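Glycoside hydrolase family 81 (PDB 6FOP) probably hydrolyses beta-1,3-glucans such as laminarin, contributing to their breakdown by the cellulosome of Clostridium thermocellum. Local coordinates at residues A23-T28 / G33-N38; S42-N47 / F110-V115; E65-G70 / G121-T126. One frame throughout, in Å; residues are numbered along the deposited sequence. Where two conformers were deposited one is given.

How the interactions relate
Interactions 1, 2 and 3 run from a loop near the N-terminus into a two-sheet region, all on one side of the chain's centre. Interaction 1 closes within the loop before helix 43-46, and interaction 2 opens on that helix; their centres are 9 Å apart, and Y26 N and L45 O probably hydrogen-bond at 2.9 Å. Interactions 2 and 3, with centres 12 Å apart, alternate their segments along the chain and share one sheet, where strands 111-118 and 121-128 are neighbours, probably bonded from A114 O to A125 N (2.8 Å). Interactions 1 and 3, with centres about 19 Å apart, do not touch. Helix 43-46 thus joins the loop to one sheet, whose strand 121-128 meets strand 66-70 of the other.

Interaction 1: residues A23-T28 / G33-N38; sequences AEIYKT and GAVPTN
The long loop between strand 8-11 and helix 43-46 folds back on itself where V35 reaches I25 and K27. One methyl does the touching: V35 CG2 lies 4.2 Å from I25 CD1, the two side chains meeting tip to tip, and 4.0 Å from K27 CE, where the lysine chain passes at a slant. With chi1 at 178°, V35 has CG1 anti to its backbone N and CG2 beside that N, so CG2 is the branch offered to segment 23-28, while its other methyl, CG1, packs on L45 of helix 43-46, as do I25 and K27. I25 and K27 flank Y26, the centre of an inverse gamma turn, and both point toward V35; a weak bond from K27 N to I25 O, 2.9 Å long, closes the turn. K27 lays its aliphatic CD and CE against the valine and then bends at its last torsion (chi4 68°), which leaves NZ 5.4 Å from V35 CG2. On the other strand of the loop the backbone of V35 is hydrogen-bonded to that of W397, a residue that I25 also touches, and farther along T37 OG1 is bonded to R468, a residue of a calcium site.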
loop_
_atom_site.group_PDB
_atom_site.type_symbol
_atom_site.label_atom_id
_atom_site.label_comp_id
_atom_site.label_asym_id
_atom_site.label_seq_id
_atom_site.Cartn_x
_atom_site.Cartn_y
_atom_site.Cartn_z
ATOM N N ALA A 23 9.879 -18.194 15.124
ATOM C CA ALA A 23 9.007 -18.557 16.239
ATOM C C ALA A 23 8.779 -17.398 17.206
ATOM O O ALA A 23 7.669 -17.225 17.711
ATOM C CB ALA A 23 9.604 -19.733 16.990
ATOM N N GLU A 24 9.826 -16.589 17.421
ATOM C CA GLU A 24 9.797 -15.521 18.426
ATOM C C GLU A 24 9.002 -14.318 17.888
ATOM O O GLU A 24 9.311 -13.795 16.817
ATOM C CB GLU A 24 11.219 -15.033 18.727
ATOM C CG GLU A 24 12.200 -16.066 19.273
ATOM C CD GLU A 24 12.719 -17.142 18.291
ATOM O OE1 GLU A 24 12.642 -17.014 17.022
ATOM O OE2 GLU A 24 13.220 -18.155 18.842
ATOM N N ILE A 25 8.004 -13.878 18.636
ATOM C CA ILE A 25 7.225 -12.678 18.330
ATOM C C ILE A 25 7.259 -11.766 19.545
ATOM O O ILE A 25 6.776 -12.126 20.622
ATOM C CB ILE A 25 5.774 -12.983 17.931
ATOM C CG1 ILE A 25 5.735 -14.000 16.782
ATOM C CG2 ILE A 25 5.079 -11.695 17.472
ATOM C CD1 ILE A 25 4.351 -14.350 16.286
ATOM N N TYR A 26 7.844 -10.577 19.374
ATOM C CA TYR A 26 8.021 -9.616 20.458
ATOM C C TYR A 26 6.719 -8.823 20.614
ATOM O O TYR A 26 6.564 -7.679 20.174
ATOM C CB TYR A 26 9.278 -8.739 20.231
ATOM C CG TYR A 26 10.550 -9.510 20.431
ATOM C CD1 TYR A 26 11.091 -9.671 21.712
ATOM C CD2 TYR A 26 11.216 -10.109 19.345
ATOM C CE1 TYR A 26 12.251 -10.408 21.905
ATOM C CE2 TYR A 26 12.384 -10.845 19.534
ATOM C CZ TYR A 26 12.899 -10.982 20.819
ATOM O OH TYR A 26 14.052 -11.696 21.028
ATOM N N LYS A 27 5.767 -9.505 21.256
ATOM C CA LYS A 27 4.458 -8.977 21.567
ATOM C C LYS A 27 4.162 -9.272 23.042
ATOM O O LYS A 27 4.754 -10.181 23.642
ATOM C CB LYS A 27 3.359 -9.574 20.664
ATOM C CG LYS A 27 3.184 -11.080 20.765
ATOM C CD LYS A 27 2.042 -11.547 19.883
ATOM C CE LYS A 27 2.076 -13.044 19.647
ATOM N NZ LYS A 27 1.777 -13.793 20.882
ATOM N N THR A 28 3.250 -8.492 23.596
ATOM C CA THR A 28 2.729 -8.759 24.930
ATOM C C THR A 28 1.530 -9.666 24.851
ATOM O O THR A 28 1.001 -9.920 23.781
ATOM C CB THR A 28 2.249 -7.478 25.679
ATOM O OG1 THR A 28 1.014 -7.051 25.085
ATOM C CG2 THR A 28 3.289 -6.363 25.605
ATOM N N GLY A 33 -4.912 -12.663 18.603
ATOM C CA GLY A 33 -5.223 -12.981 17.227
ATOM C C GLY A 33 -4.036 -12.820 16.303
ATOM O O GLY A 33 -2.897 -12.628 16.723
ATOM N N ALA A 34 -4.308 -12.875 15.016
ATOM C CA ALA A 34 -3.238 -12.788 14.042
ATOM C C ALA A 34 -2.460 -11.474 14.178
ATOM O O ALA A 34 -3.047 -10.411 14.423
ATOM C CB ALA A 34 -3.790 -12.955 12.651
ATOM N N VAL A 35 -1.158 -11.569 13.993
ATOM C CA VAL A 35 -0.226 -10.468 14.250
ATOM C C VAL A 35 -0.053 -9.610 13.002
ATOM O O VAL A 35 0.323 -10.122 11.957
ATOM C CB VAL A 35 1.130 -11.052 14.688
ATOM C CG1 VAL A 35 2.137 -9.950 14.926
ATOM C CG2 VAL A 35 0.947 -11.930 15.926
ATOM N N PRO A 36 -0.321 -8.293 13.085
ATOM C CA PRO A 36 -0.058 -7.442 11.923
ATOM C C PRO A 36 1.396 -7.508 11.464
ATOM O O PRO A 36 2.316 -7.556 12.294
ATOM C CB PRO A 36 -0.406 -6.032 12.429
ATOM C CG PRO A 36 -1.407 -6.307 13.510
ATOM C CD PRO A 36 -0.915 -7.532 14.190
ATOM N N THR A 37 1.589 -7.513 10.144
ATOM C CA THR A 37 2.916 -7.484 9.513
ATOM C C THR A 37 2.893 -6.500 8.346
ATOM O O THR A 37 1.863 -5.867 8.056
ATOM C CB THR A 37 3.288 -8.888 8.981
ATOM O OG1 THR A 37 2.420 -9.257 7.903
ATOM C CG2 THR A 37 3.178 -9.940 10.067
ATOM N N ASN A 38 4.021 -6.366 7.664
ATOM C CA ASN A 38 4.068 -5.594 6.432
ATOM C C ASN A 38 3.669 -4.153 6.638
ATOM O O ASN A 38 2.918 -3.577 5.864
ATOM C CB ASN A 38 3.237 -6.216 5.287
ATOM C CG ASN A 38 3.724 -7.591 4.920
ATOM O OD1 ASN A 38 3.284 -8.596 5.480
ATOM N ND2 ASN A 38 4.619 -7.653 3.925
#

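Interaction 2: residues S42-N47 / F110-V115; sequences SSILWN and FAVDAV. With MG (magnesium ion), chain Y.
I44, on the short, weakly bonded helix 43-46, points its side chain at strand 111-118 and meets V112 and A114 with two different branches. The longer branch is nearly extended (chi2 165°), and its terminal CD1 comes up to V112 CG2 at 4.1 Å, end to end with the valine. The shorter branch, CG2, faces A114 CB at a looser 4.4 Å. V112 and A114 are alternate residues of the strand and present their side chains on the same face; D113 between them points away, its OD1 hydrogen-bonded to T126 and its side chain touching K106. V112 holds CG1 between its backbone N and carbonyl carbon, with chi1 at 55°, and this leaves CG2, anti to the N, as the methyl turned to the isoleucine. Around the pair, I53 packs on I44, while I107, L127 and E41 pack on V112. Strand 111-118 lies between 103-107 and 121-128 in an antiparallel sheet, and the helix packs on that sheet through I44.

The backbone of I44 has a separate task. Its carbonyl O binds a magnesium ion at 2.3 Å, and N47 O, just past the helix, binds the same ion at 2.3 Å; the two oxygens stand about 90° apart at the metal. The carbonyls of Y49 and A102 also bind it, so the ion ties the end of the helix to the chain leading into strand 103-107. I44 CG2 lies 4.1 Å from the magnesium, against the site without taking part in it.

Between helix and strand the contact is purely apolar, with no hydrogen bond to set its direction. The metal holds the I44 backbone in place, which probably steadies the helix from which the side chain projects, and the cation would be expected to polarise the carbonyl it binds.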
loop_
_atom_site.group_PDB
_atom_site.type_symbol
_atom_site.label_atom_id
_atom_site.label_comp_id
_atom_site.label_asym_id
_atom_site.label_seq_id
_atom_site.Cartn_x
_atom_site.Cartn_y
_atom_site.Cartn_z
ATOM N N SER A 42 6.380 -2.711 12.040
ATOM C CA SER A 42 6.561 -4.161 12.122
ATOM C C SER A 42 7.826 -4.630 12.776
ATOM O O SER A 42 7.833 -5.709 13.353
ATOM C CB SER A 42 6.420 -4.768 10.738
ATOM O OG SER A 42 5.138 -4.509 10.219
ATOM N N SER A 43 8.914 -3.858 12.679
ATOM C CA SER A 43 10.199 -4.345 13.225
ATOM C C SER A 43 10.196 -4.522 14.754
ATOM O O SER A 43 10.988 -5.298 15.286
ATOM C CB SER A 43 11.364 -3.447 12.824
ATOM O OG SER A 43 11.368 -2.215 13.546
ATOM N N ILE A 44 9.270 -3.858 15.429
ATOM C CA ILE A 44 9.060 -4.091 16.860
ATOM C C ILE A 44 8.779 -5.555 17.171
ATOM O O ILE A 44 9.296 -6.073 18.160
ATOM C CB ILE A 44 7.932 -3.225 17.419
ATOM C CG1 ILE A 44 8.222 -1.732 17.237
ATOM C CG2 ILE A 44 7.701 -3.515 18.898
ATOM C CD1 ILE A 44 7.007 -0.848 17.430
ATOM N N LEU A 45 8.006 -6.210 16.295
ATOM C CA LEU A 45 7.594 -7.599 16.482
ATOM C C LEU A 45 8.702 -8.596 16.195
ATOM O O LEU A 45 8.758 -9.665 16.820
ATOM C CB LEU A 45 6.389 -7.922 15.584
ATOM C CG LEU A 45 5.090 -7.218 15.968
ATOM C CD1 LEU A 45 4.171 -7.107 14.759
ATOM C CD2 LEU A 45 4.405 -7.908 17.134
ATOM N N TRP A 46 9.552 -8.280 15.200
ATOM C CA TRP A 46 10.534 -9.247 14.705
ATOM C C TRP A 46 11.898 -9.153 15.401
ATOM O O TRP A 46 12.634 -10.139 15.484
ATOM C CB TRP A 46 10.723 -9.045 13.192
ATOM C CG TRP A 46 9.534 -9.377 12.314
ATOM C CD1 TRP A 46 8.434 -8.604 12.098
ATOM C CD2 TRP A 46 9.391 -10.524 11.481
ATOM N NE1 TRP A 46 7.589 -9.209 11.181
ATOM C CE2 TRP A 46 8.161 -10.398 10.796
ATOM C CE3 TRP A 46 10.183 -11.640 11.244
ATOM C CZ2 TRP A 46 7.729 -11.343 9.859
ATOM C CZ3 TRP A 46 9.743 -12.582 10.337
ATOM C CH2 TRP A 46 8.526 -12.424 9.656
ATOM N N ASN A 47 12.250 -7.946 15.842
ATOM C CA ASN A 47 13.538 -7.659 16.445
ATOM C C ASN A 47 13.375 -7.557 17.971
ATOM O O ASN A 47 12.316 -7.179 18.453
ATOM C CB ASN A 47 14.040 -6.354 15.803
ATOM C CG ASN A 47 15.492 -6.066 16.084
ATOM O OD1 ASN A 47 16.423 -6.548 15.415
ATOM N ND2 ASN A 47 15.687 -5.217 17.057
ATOM N N PHE A 110 -3.297 3.247 12.368
ATOM C CA PHE A 110 -2.159 4.143 12.171
ATOM C C PHE A 110 -1.446 4.514 13.473
ATOM O O PHE A 110 -0.818 5.579 13.567
ATOM C CB PHE A 110 -2.520 5.381 11.306
ATOM C CG PHE A 110 -3.819 6.077 11.615
ATOM C CD1 PHE A 110 -5.034 5.603 11.080
ATOM C CD2 PHE A 110 -3.830 7.297 12.284
ATOM C CE1 PHE A 110 -6.210 6.286 11.287
ATOM C CE2 PHE A 110 -5.023 7.981 12.494
ATOM C CZ PHE A 110 -6.218 7.455 12.023
ATOM N N ALA A 111 -1.424 3.579 14.421
ATOM C CA ALA A 111 -0.662 3.760 15.647
ATOM C C ALA A 111 -0.223 2.409 16.184
ATOM O O ALA A 111 -0.787 1.358 15.835
ATOM C CB ALA A 111 -1.453 4.568 16.687
ATOM N N VAL A 112 0.732 2.462 17.106
ATOM C CA VAL A 112 1.209 1.274 17.833
ATOM C C VAL A 112 1.495 1.665 19.279
ATOM O O VAL A 112 2.056 2.731 19.528
ATOM C CB VAL A 112 2.464 0.654 17.176
ATOM C CG1 VAL A 112 3.601 1.659 17.021
ATOM C CG2 VAL A 112 2.936 -0.593 17.896
ATOM N N ASP A 113 1.109 0.796 20.201
ATOM C CA ASP A 113 1.542 0.867 21.591
ATOM C C ASP A 113 2.589 -0.218 21.785
ATOM O O ASP A 113 2.326 -1.381 21.462
ATOM C CB ASP A 113 0.398 0.562 22.552
ATOM C CG ASP A 113 -0.748 1.555 22.495
ATOM O OD1 ASP A 113 -0.598 2.690 21.997
ATOM O OD2 ASP A 113 -1.846 1.169 22.968
ATOM N N ALA A 114 3.750 0.157 22.328
ATOM C CA ALA A 114 4.816 -0.803 22.646
ATOM C C ALA A 114 5.242 -0.645 24.099
ATOM O O ALA A 114 5.213 0.461 24.632
ATOM C CB ALA A 114 6.009 -0.608 21.721
ATOM N N VAL A 115 5.674 -1.750 24.695
ATOM C CA VAL A 115 6.056 -1.767 26.103
ATOM C C VAL A 115 7.490 -2.260 26.227
ATOM O O VAL A 115 7.887 -3.239 25.590
ATOM C CB VAL A 115 5.148 -2.732 26.903
ATOM C CG1 VAL A 115 5.647 -2.892 28.349
ATOM C CG2 VAL A 115 3.723 -2.238 26.911
HETATM MG MG MG Y . 11.001 -5.789 19.686
#

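Interaction 3: residues E65-G70 / G121-T126; sequences EGIEVG and GSIKAT
Two antiparallel sheets lie face to face here, in the manner of a beta-sandwich, as in the N-terminal region of family 81 enzymes, and I67 of strand 66-70 meets I123 and A125 of strand 121-128 across the gap between them. The end of the I67 side chain makes the contact. I67 CD1 sits 3.7 Å from I123 CG2 and 4.1 Å from I123 CD1, so it rests against both branches of the facing isoleucine, the two side chains reaching toward each other by their ends. It also comes within 4.3 Å of A125 CB, on the same face of the strand two residues on. I67 has chi2 at 96°, well off a staggered value, and this turn of the chain brings CD1 within reach of both I123 and A125. I123 is relaxed by comparison, its CD1 branch extended at chi2 171°.

F136 from the next strand, 133-139, packs against all three residues, and F62 and M116 add to the wall around I67. At G66, just before I67, phi is 157°; a CB there would press on the carbonyl O of E65, so the backbone itself demands glycine. K124 points away from the contact and makes a salt bridge with D105; E68 makes one with K63 and a hydrogen bond to H85.

Between these two segments the contact is apolar packing, with no hydrogen bond. The off-staggered torsion of I67 suggests that close packing pays for a modest torsional cost.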
loop_
_atom_site.group_PDB
_atom_site.type_symbol
_atom_site.label_atom_id
_atom_site.label_comp_id
_atom_site.label_asym_id
_atom_site.label_seq_id
_atom_site.Cartn_x
_atom_site.Cartn_y
_atom_site.Cartn_z
ATOM N N GLU A 65 18.292 1.306 26.202
ATOM C CA GLU A 65 18.083 2.473 27.081
ATOM C C GLU A 65 16.629 2.964 27.061
ATOM O O GLU A 65 16.138 3.529 28.036
ATOM C CB GLU A 65 19.010 3.634 26.645
ATOM C CG GLU A 65 18.847 4.915 27.467
ATOM C CD GLU A 65 19.669 6.076 26.972
ATOM O OE1 GLU A 65 20.360 5.954 25.933
ATOM O OE2 GLU A 65 19.602 7.139 27.625
ATOM N N GLY A 66 15.944 2.817 25.931
ATOM C CA GLY A 66 14.619 3.416 25.800
ATOM C C GLY A 66 14.236 3.637 24.353
ATOM O O GLY A 66 14.577 2.818 23.475
ATOM N N ILE A 67 13.562 4.762 24.102
ATOM C CA ILE A 67 12.989 5.062 22.787
ATOM C C ILE A 67 13.629 6.308 22.191
ATOM O O ILE A 67 13.432 7.433 22.698
ATOM C CB ILE A 67 11.451 5.280 22.851
ATOM C CG1 ILE A 67 10.721 4.168 23.629
ATOM C CG2 ILE A 67 10.908 5.369 21.428
ATOM C CD1 ILE A 67 10.445 4.470 25.087
ATOM N N GLU A 68 14.406 6.134 21.116
ATOM C CA GLU A 68 14.930 7.284 20.394
ATOM C C GLU A 68 13.773 7.982 19.707
ATOM O O GLU A 68 12.909 7.310 19.144
ATOM C CB GLU A 68 15.950 6.905 19.321
ATOM C CG GLU A 68 17.172 6.185 19.853
ATOM C CD GLU A 68 18.281 6.050 18.834
ATOM O OE1 GLU A 68 18.011 6.143 17.621
ATOM O OE2 GLU A 68 19.442 5.804 19.250
ATOM N N VAL A 69 13.809 9.298 19.709
ATOM C CA VAL A 69 12.855 10.177 19.054
ATOM C C VAL A 69 13.618 11.134 18.157
ATOM O O VAL A 69 14.636 11.721 18.583
ATOM C CB VAL A 69 12.038 10.992 20.068
ATOM C CG1 VAL A 69 11.087 11.955 19.364
ATOM C CG2 VAL A 69 11.286 10.092 21.036
ATOM N N GLY A 70 13.139 11.336 16.931
ATOM C CA GLY A 70 13.752 12.337 16.069
ATOM C C GLY A 70 12.836 12.847 14.980
ATOM O O GLY A 70 11.793 12.245 14.684
ATOM N N GLY A 121 10.551 -1.538 36.540
ATOM C CA GLY A 121 9.975 -0.377 35.861
ATOM C C GLY A 121 9.644 -0.620 34.397
ATOM O O GLY A 121 10.081 -1.603 33.805
ATOM N N SER A 122 8.909 0.306 33.808
ATOM C CA SER A 122 8.460 0.147 32.413
ATOM C C SER A 122 8.183 1.479 31.760
ATOM O O SER A 122 7.951 2.470 32.422
ATOM C CB SER A 122 7.200 -0.725 32.363
ATOM O OG SER A 122 6.067 -0.021 32.832
ATOM N N ILE A 123 8.239 1.477 30.426
ATOM C CA ILE A 123 7.750 2.572 29.621
ATOM C C ILE A 123 6.786 1.946 28.586
ATOM O O ILE A 123 7.154 0.987 27.903
ATOM C CB ILE A 123 8.874 3.278 28.834
ATOM C CG1 ILE A 123 10.003 3.706 29.771
ATOM C CG2 ILE A 123 8.314 4.488 28.074
ATOM C CD1 ILE A 123 11.225 4.209 29.053
ATOM N N LYS A 124 5.601 2.537 28.449
ATOM C CA LYS A 124 4.666 2.186 27.381
ATOM C C LYS A 124 4.589 3.385 26.478
ATOM O O LYS A 124 4.256 4.478 26.916
ATOM C CB LYS A 124 3.290 1.843 27.924
ATOM C CG LYS A 124 2.350 1.321 26.823
ATOM C CD LYS A 124 1.078 0.773 27.462
ATOM C CE LYS A 124 0.109 0.182 26.471
ATOM N NZ LYS A 124 -1.004 -0.474 27.229
ATOM N N ALA A 125 4.958 3.181 25.214
ATOM C CA ALA A 125 5.017 4.254 24.219
ATOM C C ALA A 125 3.945 4.067 23.152
ATOM O O ALA A 125 3.770 2.944 22.645
ATOM C CB ALA A 125 6.380 4.267 23.574
ATOM N N THR A 126 3.228 5.143 22.847
ATOM C CA THR A 126 2.310 5.177 21.714
ATOM C C THR A 126 2.948 6.050 20.631
ATOM O O THR A 126 3.199 7.248 20.851
ATOM C CB THR A 126 0.949 5.765 22.100
ATOM O OG1 THR A 126 0.378 4.966 23.133
ATOM C CG2 THR A 126 -0.026 5.819 20.926
#